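Local atomic coordinates of response regulator aspartate phosphatase I (Bacillus subtilis subsp. subtilis, PDB entry 4I1A), a protein that dephosphorylates the sporulation phosphotransferase Spo0F and activates excision and transfer of the mobile element ICEBs1 by inactivating its repressor ImmR. Residues F114-R127 against F145-K157. Numbering follows the deposited sequence.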
loop_
_atom_site.group_PDB
_atom_site.type_symbol
_atom_site.label_atom_id
_atom_site.label_comp_id
_atom_site.label_asym_id
_atom_site.label_seq_id
_atom_site.Cartn_x
_atom_site.Cartn_y
_atom_site.Cartn_z
ATOM N N PHE A 114 11.892 -13.306 -10.124
ATOM C CA PHE A 114 11.081 -12.462 -9.265
ATOM C C PHE A 114 9.960 -13.297 -8.650
ATOM O O PHE A 114 9.598 -13.112 -7.487
ATOM C CB PHE A 114 10.515 -11.264 -10.033
ATOM C CG PHE A 114 9.706 -10.335 -9.176
ATOM C CD1 PHE A 114 10.321 -9.533 -8.223
ATOM C CD2 PHE A 114 8.329 -10.278 -9.300
ATOM C CE1 PHE A 114 9.577 -8.681 -7.414
ATOM C CE2 PHE A 114 7.576 -9.429 -8.495
ATOM C CZ PHE A 114 8.205 -8.627 -7.552
ATOM N N ARG A 115 9.427 -14.223 -9.444
ATOM C CA ARG A 115 8.387 -15.139 -8.991
ATOM C C ARG A 115 8.848 -15.945 -7.779
ATOM O O ARG A 115 8.143 -16.027 -6.772
ATOM C CB ARG A 115 7.965 -16.076 -10.128
ATOM C CG ARG A 115 6.962 -17.139 -9.717
ATOM C CD ARG A 115 5.649 -16.520 -9.260
ATOM N NE ARG A 115 4.792 -17.502 -8.607
ATOM C CZ ARG A 115 4.762 -17.712 -7.296
ATOM N NH1 ARG A 115 5.539 -16.997 -6.489
ATOM N NH2 ARG A 115 3.952 -18.631 -6.786
ATOM N N ARG A 116 10.040 -16.524 -7.869
ATOM C CA ARG A 116 10.608 -17.260 -6.746
ATOM C C ARG A 116 11.275 -16.313 -5.754
ATOM O O ARG A 116 11.928 -16.751 -4.807
ATOM C CB ARG A 116 11.599 -18.316 -7.233
ATOM C CG ARG A 116 12.015 -18.160 -8.688
ATOM C CD ARG A 116 12.773 -19.388 -9.182
ATOM N NE ARG A 116 14.001 -19.623 -8.423
ATOM C CZ ARG A 116 14.760 -20.709 -8.542
ATOM N NH1 ARG A 116 14.420 -21.672 -9.391
ATOM N NH2 ARG A 116 15.858 -20.838 -7.809
ATOM N N LYS A 117 11.107 -15.014 -5.994
ATOM C CA LYS A 117 11.573 -13.959 -5.089
ATOM C C LYS A 117 13.083 -13.941 -4.866
ATOM O O LYS A 117 13.566 -13.474 -3.832
ATOM C CB LYS A 117 10.813 -14.001 -3.757
ATOM C CG LYS A 117 9.341 -13.634 -3.894
ATOM C CD LYS A 117 9.182 -12.182 -4.324
ATOM C CE LYS A 117 7.789 -11.911 -4.870
ATOM N NZ LYS A 117 7.506 -12.722 -6.088
ATOM N N GLU A 118 13.823 -14.451 -5.844
ATOM C CA GLU A 118 15.264 -14.238 -5.882
ATOM C C GLU A 118 15.524 -12.863 -6.502
ATOM O O GLU A 118 15.767 -12.742 -7.703
ATOM C CB GLU A 118 15.952 -15.347 -6.679
ATOM C CG GLU A 118 15.844 -16.718 -6.032
ATOM C CD GLU A 118 16.454 -16.755 -4.643
ATOM O OE1 GLU A 118 15.707 -16.997 -3.670
ATOM O OE2 GLU A 118 17.681 -16.548 -4.526
ATOM N N LEU A 119 15.459 -11.832 -5.665
ATOM C CA LEU A 119 15.442 -10.447 -6.128
ATOM C C LEU A 119 16.737 -10.001 -6.804
ATOM O O LEU A 119 16.707 -9.258 -7.798
ATOM C CB LEU A 119 15.099 -9.514 -4.965
ATOM C CG LEU A 119 13.777 -9.879 -4.286
ATOM C CD1 LEU A 119 13.549 -9.056 -3.022
ATOM C CD2 LEU A 119 12.619 -9.718 -5.267
ATOM N N ILE A 120 17.864 -10.448 -6.253
ATOM C CA ILE A 120 19.171 -10.129 -6.816
ATOM C C ILE A 120 19.280 -10.697 -8.229
ATOM O O ILE A 120 19.721 -10.003 -9.148
ATOM C CB ILE A 120 20.335 -10.625 -5.897
ATOM C CG1 ILE A 120 21.045 -9.442 -5.243
ATOM C CG2 ILE A 120 21.364 -11.436 -6.670
ATOM C CD1 ILE A 120 20.131 -8.472 -4.536
ATOM N N SER A 121 18.833 -11.940 -8.407
ATOM C CA SER A 121 18.939 -12.614 -9.699
ATOM C C SER A 121 18.076 -11.916 -10.725
ATOM O O SER A 121 18.499 -11.704 -11.861
ATOM C CB SER A 121 18.523 -14.079 -9.584
ATOM O OG SER A 121 19.184 -14.701 -8.497
ATOM N N ALA A 122 16.868 -11.551 -10.305
ATOM C CA ALA A 122 15.903 -10.897 -11.183
ATOM C C ALA A 122 16.472 -9.606 -11.745
ATOM O O ALA A 122 16.498 -9.405 -12.958
ATOM C CB ALA A 122 14.590 -10.630 -10.441
ATOM N N ILE A 123 16.929 -8.734 -10.857
ATOM C CA ILE A 123 17.475 -7.458 -11.284
ATOM C C ILE A 123 18.761 -7.666 -12.084
ATOM O O ILE A 123 19.038 -6.926 -13.033
ATOM C CB ILE A 123 17.671 -6.484 -10.093
ATOM C CG1 ILE A 123 18.081 -5.104 -10.598
ATOM C CG2 ILE A 123 18.679 -7.021 -9.105
ATOM C CD1 ILE A 123 17.168 -4.587 -11.699
ATOM N N SER A 124 19.523 -8.699 -11.727
ATOM C CA SER A 124 20.732 -9.046 -12.470
ATOM C C SER A 124 20.393 -9.402 -13.911
ATOM O O SER A 124 21.043 -8.942 -14.845
ATOM C CB SER A 124 21.451 -10.224 -11.812
ATOM O OG SER A 124 21.878 -9.896 -10.498
ATOM N N ALA A 125 19.365 -10.224 -14.078
ATOM C CA ALA A 125 18.939 -10.670 -15.397
ATOM C C ALA A 125 18.348 -9.516 -16.201
ATOM O O ALA A 125 18.610 -9.374 -17.396
ATOM C CB ALA A 125 17.935 -11.803 -15.266
ATOM N N TYR A 126 17.550 -8.694 -15.530
ATOM C CA TYR A 126 17.014 -7.480 -16.126
ATOM C C TYR A 126 18.129 -6.546 -16.608
ATOM O O TYR A 126 17.988 -5.892 -17.641
ATOM C CB TYR A 126 16.150 -6.736 -15.110
ATOM C CG TYR A 126 14.785 -7.337 -14.840
ATOM C CD1 TYR A 126 14.122 -8.096 -15.803
ATOM C CD2 TYR A 126 14.149 -7.124 -13.620
ATOM C CE1 TYR A 126 12.866 -8.634 -15.551
ATOM C CE2 TYR A 126 12.904 -7.655 -13.361
ATOM C CZ TYR A 126 12.263 -8.408 -14.325
ATOM O OH TYR A 126 11.019 -8.934 -14.055
ATOM N N ARG A 127 19.230 -6.482 -15.860
ATOM C CA ARG A 127 20.314 -5.555 -16.185
ATOM C C ARG A 127 20.947 -5.862 -17.542
ATOM O O ARG A 127 21.407 -4.953 -18.245
ATOM C CB ARG A 127 21.389 -5.520 -15.085
ATOM C CG ARG A 127 21.044 -4.659 -13.859
ATOM C CD ARG A 127 22.311 -4.257 -13.077
ATOM N NE ARG A 127 22.026 -3.920 -11.680
ATOM C CZ ARG A 127 21.546 -2.749 -11.270
ATOM N NH1 ARG A 127 21.290 -1.786 -12.146
ATOM N NH2 ARG A 127 21.314 -2.540 -9.981
ATOM N N PHE A 145 8.822 -3.860 -20.426
ATOM C CA PHE A 145 10.082 -4.153 -19.750
ATOM C C PHE A 145 10.377 -3.196 -18.596
ATOM O O PHE A 145 10.728 -3.626 -17.495
ATOM C CB PHE A 145 11.246 -4.122 -20.747
ATOM C CG PHE A 145 12.593 -4.229 -20.096
ATOM C CD1 PHE A 145 13.016 -5.433 -19.551
ATOM C CD2 PHE A 145 13.431 -3.125 -20.008
ATOM C CE1 PHE A 145 14.252 -5.542 -18.933
ATOM C CE2 PHE A 145 14.669 -3.222 -19.392
ATOM C CZ PHE A 145 15.083 -4.435 -18.856
ATOM N N PHE A 146 10.252 -1.900 -18.857
ATOM C CA PHE A 146 10.467 -0.887 -17.826
ATOM C C PHE A 146 9.527 -1.063 -16.633
ATOM O O PHE A 146 9.934 -0.888 -15.477
ATOM C CB PHE A 146 10.316 0.522 -18.409
ATOM C CG PHE A 146 11.388 0.891 -19.402
ATOM C CD1 PHE A 146 12.675 0.384 -19.278
ATOM C CD2 PHE A 146 11.105 1.740 -20.462
ATOM C CE1 PHE A 146 13.668 0.717 -20.200
ATOM C CE2 PHE A 146 12.090 2.079 -21.386
ATOM C CZ PHE A 146 13.374 1.567 -21.255
ATOM N N PHE A 147 8.274 -1.406 -16.914
ATOM C CA PHE A 147 7.300 -1.610 -15.851
ATOM C C PHE A 147 7.760 -2.697 -14.895
ATOM O O PHE A 147 7.762 -2.506 -13.679
ATOM C CB PHE A 147 5.924 -1.968 -16.409
ATOM C CG PHE A 147 4.893 -2.206 -15.336
ATOM C CD1 PHE A 147 4.208 -1.141 -14.769
ATOM C CD2 PHE A 147 4.626 -3.488 -14.874
ATOM C CE1 PHE A 147 3.266 -1.351 -13.771
ATOM C CE2 PHE A 147 3.688 -3.705 -13.875
ATOM C CZ PHE A 147 3.006 -2.635 -13.324
ATOM N N LYS A 148 8.155 -3.838 -15.447
ATOM C CA LYS A 148 8.635 -4.950 -14.632
ATOM C C LYS A 148 9.835 -4.557 -13.779
ATOM O O LYS A 148 9.899 -4.897 -12.601
ATOM C CB LYS A 148 8.978 -6.143 -15.519
ATOM C CG LYS A 148 7.775 -6.683 -16.258
ATOM C CD LYS A 148 6.701 -7.167 -15.284
ATOM C CE LYS A 148 5.376 -7.431 -16.008
ATOM N NZ LYS A 148 4.440 -8.282 -15.210
ATOM N N VAL A 149 10.781 -3.838 -14.379
ATOM C CA VAL A 149 11.969 -3.392 -13.659
ATOM C C VAL A 149 11.607 -2.457 -12.503
ATOM O O VAL A 149 12.142 -2.595 -11.400
ATOM C CB VAL A 149 13.002 -2.714 -14.599
ATOM C CG1 VAL A 149 14.152 -2.131 -13.799
ATOM C CG2 VAL A 149 13.532 -3.712 -15.617
ATOM N N SER A 150 10.696 -1.514 -12.750
ATOM C CA SER A 150 10.277 -0.590 -11.696
ATOM C C SER A 150 9.672 -1.368 -10.552
ATOM O O SER A 150 9.853 -1.013 -9.391
ATOM C CB SER A 150 9.274 0.444 -12.208
ATOM O OG SER A 150 8.001 -0.130 -12.414
ATOM N N TYR A 151 8.971 -2.448 -10.892
ATOM C CA TYR A 151 8.270 -3.256 -9.905
ATOM C C TYR A 151 9.208 -4.017 -8.959
ATOM O O TYR A 151 8.997 -4.017 -7.748
ATOM C CB TYR A 151 7.310 -4.220 -10.599
ATOM C CG TYR A 151 6.294 -4.825 -9.664
ATOM C CD1 TYR A 151 5.188 -4.096 -9.245
ATOM C CD2 TYR A 151 6.443 -6.123 -9.193
ATOM C CE1 TYR A 151 4.254 -4.648 -8.379
ATOM C CE2 TYR A 151 5.515 -6.681 -8.330
ATOM C CZ TYR A 151 4.422 -5.941 -7.925
ATOM O OH TYR A 151 3.500 -6.502 -7.068
ATOM N N VAL A 152 10.233 -4.675 -9.493
ATOM C CA VAL A 152 11.175 -5.358 -8.612
ATOM C C VAL A 152 11.883 -4.327 -7.719
ATOM O O VAL A 152 12.068 -4.548 -6.522
ATOM C CB VAL A 152 12.189 -6.247 -9.391
ATOM C CG1 VAL A 152 12.740 -5.514 -10.571
ATOM C CG2 VAL A 152 13.333 -6.715 -8.467
ATOM N N TYR A 153 12.245 -3.189 -8.310
ATOM C CA TYR A 153 12.840 -2.089 -7.571
ATOM C C TYR A 153 11.918 -1.570 -6.471
ATOM O O TYR A 153 12.374 -1.278 -5.360
ATOM C CB TYR A 153 13.247 -0.966 -8.525
ATOM C CG TYR A 153 14.617 -1.180 -9.118
ATOM C CD1 TYR A 153 15.676 -1.605 -8.321
ATOM C CD2 TYR A 153 14.854 -0.974 -10.474
ATOM C CE1 TYR A 153 16.945 -1.804 -8.854
ATOM C CE2 TYR A 153 16.122 -1.175 -11.022
ATOM C CZ TYR A 153 17.159 -1.590 -10.205
ATOM O OH TYR A 153 18.414 -1.793 -10.739
ATOM N N TYR A 154 10.626 -1.476 -6.778
ATOM C CA TYR A 154 9.621 -1.089 -5.794
ATOM C C TYR A 154 9.526 -2.111 -4.659
ATOM O O TYR A 154 9.242 -1.757 -3.514
ATOM C CB TYR A 154 8.259 -0.911 -6.469
ATOM C CG TYR A 154 7.135 -0.546 -5.525
ATOM C CD1 TYR A 154 7.174 0.632 -4.787
ATOM C CD2 TYR A 154 6.026 -1.374 -5.380
ATOM C CE1 TYR A 154 6.151 0.971 -3.916
ATOM C CE2 TYR A 154 4.988 -1.042 -4.512
ATOM C CZ TYR A 154 5.057 0.132 -3.783
ATOM O OH TYR A 154 4.035 0.475 -2.922
ATOM N N TYR A 155 9.771 -3.377 -4.977
ATOM C CA TYR A 155 9.716 -4.430 -3.969
ATOM C C TYR A 155 10.890 -4.285 -2.999
ATOM O O TYR A 155 10.745 -4.513 -1.800
ATOM C CB TYR A 155 9.728 -5.809 -4.640
ATOM C CG TYR A 155 9.282 -6.968 -3.766
ATOM C CD1 TYR A 155 10.172 -7.598 -2.900
ATOM C CD2 TYR A 155 7.977 -7.450 -3.826
ATOM C CE1 TYR A 155 9.771 -8.664 -2.104
ATOM C CE2 TYR A 155 7.569 -8.516 -3.038
ATOM C CZ TYR A 155 8.469 -9.119 -2.178
ATOM O OH TYR A 155 8.066 -10.179 -1.391
ATOM N N MET A 156 12.046 -3.892 -3.519
ATOM C CA MET A 156 13.234 -3.740 -2.692
ATOM C C MET A 156 13.350 -2.333 -2.135
ATOM O O MET A 156 14.388 -1.964 -1.580
ATOM C CB MET A 156 14.477 -4.073 -3.503
ATOM C CG MET A 156 14.254 -5.251 -4.408
ATOM S SD MET A 156 15.728 -5.670 -5.320
ATOM C CE MET A 156 16.806 -6.162 -3.959
ATOM N N LYS A 157 12.283 -1.552 -2.298
ATOM C CA LYS A 157 12.228 -0.186 -1.788
ATOM C C LYS A 157 13.405 0.653 -2.274
ATOM O O LYS A 157 13.859 1.571 -1.591
ATOM C CB LYS A 157 12.135 -0.177 -0.254
ATOM C CG LYS A 157 10.888 -0.886 0.294
ATOM C CD LYS A 157 9.626 -0.061 0.038
ATOM C CE LYS A 157 8.395 -0.949 -0.147
ATOM N NZ LYS A 157 7.156 -0.162 -0.445
#
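The F114 ring drives into the gap between Y151 and Y155, and the three rings form an aromatic cluster. A chi1 of -178° sends the F114 ring anti to its own N and out toward helix 139-155, its edge facing the Y155 ring in an offset edge-to-face pair with planes at 87°. Its CZ also meets the edge of Y151 at CE2, 3.4 Å away. Replacing F114 by alanine is likely to open a gap between Y151 and Y155 and leave Y155 without its edge-to-face partner. K117 lies across Y155, its CD 3.7 Å from Y155 OH.

Y126 is a knob in a hole made by F145, K148, V149 and V152. V149 CG2 sits over one ring face in a CH-pi contact; V152 CG1 comes to the edge, 3.5 Å from Y126 CE2. Apolar contacts continue at L119, whose CD1 lies 3.7 Å from Y155 CD1 and whose CB meets M156 CE.

Segments 119-127 and 145-155 run roughly antiparallel, their axes 10.3 Å apart at closest and at 150°, the second leading into the predicted TPR 2. Helix 102-115, which carries F114, also brings F107 and M111 against Y126, and on helix 159-173 Y165 packs against V149.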